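Side-chain contact in copper-containing nitrite reductase (PDB 6TFO), which probably catalyses the one-electron reduction of nitrite to nitric oxide at a copper centre, using type 1 copper for electron transfer: residues C[92-96]-C[97-101]. Residues are numbered along the deposited sequence; the frame is centred on the assembly and turned at random.
Sequences AIVSG and KNASS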
loop_
_atom_site.group_PDB
_atom_site.type_symbol
_atom_site.label_atom_id
_atom_site.label_comp_id
_atom_site.label_asym_id
_atom_site.label_seq_id
_atom_site.Cartn_x
_atom_site.Cartn_y
_atom_site.Cartn_z
ATOM N N ALA C 92 -28.298 -10.658 11.133
ATOM C CA ALA C 92 -28.811 -9.354 10.671
ATOM C C ALA C 92 -28.194 -9.059 9.299
ATOM O O ALA C 92 -27.190 -9.711 8.940
ATOM C CB ALA C 92 -28.472 -8.281 11.679
ATOM N N ILE C 93 -28.744 -8.090 8.574
ATOM C CA ILE C 93 -28.116 -7.522 7.349
ATOM C C ILE C 93 -26.910 -6.662 7.756
ATOM O O ILE C 93 -27.094 -5.692 8.487
ATOM C CB ILE C 93 -29.153 -6.726 6.538
ATOM C CG1 ILE C 93 -30.199 -7.652 5.911
ATOM C CG2 ILE C 93 -28.458 -5.878 5.487
ATOM C CD1 ILE C 93 -31.497 -7.765 6.672
ATOM N N VAL C 94 -25.731 -6.961 7.224
ATOM C CA VAL C 94 -24.499 -6.147 7.429
ATOM C C VAL C 94 -24.216 -5.371 6.132
ATOM O O VAL C 94 -24.138 -6.015 5.067
ATOM C CB VAL C 94 -23.315 -7.044 7.837
ATOM C CG1 VAL C 94 -23.427 -7.451 9.289
ATOM C CG2 VAL C 94 -23.143 -8.280 6.951
ATOM N N SER C 95 -24.045 -4.044 6.206
ATOM C CA SER C 95 -24.037 -3.134 5.029
ATOM C C SER C 95 -22.619 -2.683 4.657
ATOM O O SER C 95 -22.200 -2.941 3.507
ATOM C CB SER C 95 -24.942 -1.985 5.275
ATOM O OG SER C 95 -26.273 -2.466 5.327
ATOM N N GLY C 96 -21.911 -2.029 5.570
ATOM C CA GLY C 96 -20.561 -1.508 5.287
ATOM C C GLY C 96 -19.489 -2.573 5.453
ATOM O O GLY C 96 -19.760 -3.627 6.025
ATOM N N LYS C 97 -18.285 -2.283 4.984
ATOM C CA LYS C 97 -17.088 -3.125 5.197
ATOM C C LYS C 97 -16.857 -3.236 6.705
ATOM O O LYS C 97 -16.938 -2.192 7.382
ATOM C CB LYS C 97 -15.892 -2.512 4.471
ATOM C CG LYS C 97 -14.661 -3.400 4.335
ATOM C CD LYS C 97 -13.787 -3.060 3.116
ATOM C CE LYS C 97 -14.472 -2.187 2.078
ATOM N NZ LYS C 97 -13.496 -1.501 1.197
ATOM N N ASN C 98 -16.612 -4.461 7.186
ATOM C CA ASN C 98 -16.304 -4.806 8.605
ATOM C C ASN C 98 -17.573 -4.930 9.455
ATOM O O ASN C 98 -17.431 -5.400 10.586
ATOM C CB ASN C 98 -15.375 -3.784 9.267
ATOM C CG ASN C 98 -14.057 -3.670 8.546
ATOM O OD1 ASN C 98 -13.545 -4.658 8.048
ATOM N ND2 ASN C 98 -13.493 -2.482 8.519
ATOM N N ALA C 99 -18.739 -4.485 8.968
ATOM C CA ALA C 99 -20.036 -4.632 9.654
ATOM C C ALA C 99 -20.263 -6.116 9.914
ATOM O O ALA C 99 -20.044 -6.906 8.998
ATOM C CB ALA C 99 -21.160 -4.026 8.860
ATOM N N SER C 100 -20.635 -6.466 11.149
ATOM C CA SER C 100 -20.694 -7.862 11.648
ATOM C C SER C 100 -22.055 -8.174 12.267
ATOM O O SER C 100 -22.775 -7.242 12.705
ATOM C CB SER C 100 -19.599 -8.111 12.621
ATOM O OG SER C 100 -18.339 -7.703 12.073
ATOM N N SER C 101 -22.417 -9.446 12.238
ATOM C CA SER C 101 -23.615 -9.979 12.917
ATOM C C SER C 101 -23.329 -11.437 13.251
ATOM O O SER C 101 -22.913 -12.186 12.329
ATOM C CB SER C 101 -24.867 -9.822 12.113
ATOM O OG SER C 101 -25.932 -10.571 12.697
#
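Two successive peptide groups, Ala99-Ser100 and Ser100-Ser101, turn a face to the side chain of Val94. Its CG1 stands almost straight above the second plane, 3.4 Å from Ser100 C, and also lies over the first, 3.4 Å from Ala99 O; Val94 CB packs against that same face of the first group. Standing anti to the carbonyl carbon of Val94 and beside its nitrogen (chi1 -77°), CG1 is carried toward Ser100 and Ser101. The methyl of Ala99 packs against Val94, with Ala99 CB 3.8 Å from Val94 CB.

The Gly96-Lys97 peptide is met from one face, obliquely. Ala99 N donates to Gly96 O at 3.2 Å, standing 51° out of the carbonyl plane, and Ala99 CB approaches the same oxygen from that side. This bond closes a type II beta turn from Gly96 to Ala99, with Asn98 at its third position and at positive phi. The turn leads from the loop after strand 89-90 into strand 100-106, hence from one sheet of the blue-copper cupredoxin domain to the other. Val94 also lies close to the copper ligand His80, while Glu315 of a second subunit accepts bonds from Ser95 N and Gly96 N.

At the far end, Ser101 OG, anti to its own nitrogen, swings across to Ala92. It accepts Ala92 N-H at 2.8 Å and 158°, and rests 3.6 Å from Ala92 CB. With an alanine here, Ala92 N-H would probably lose this acceptor, and the outer ends of the two segments their side-chain link.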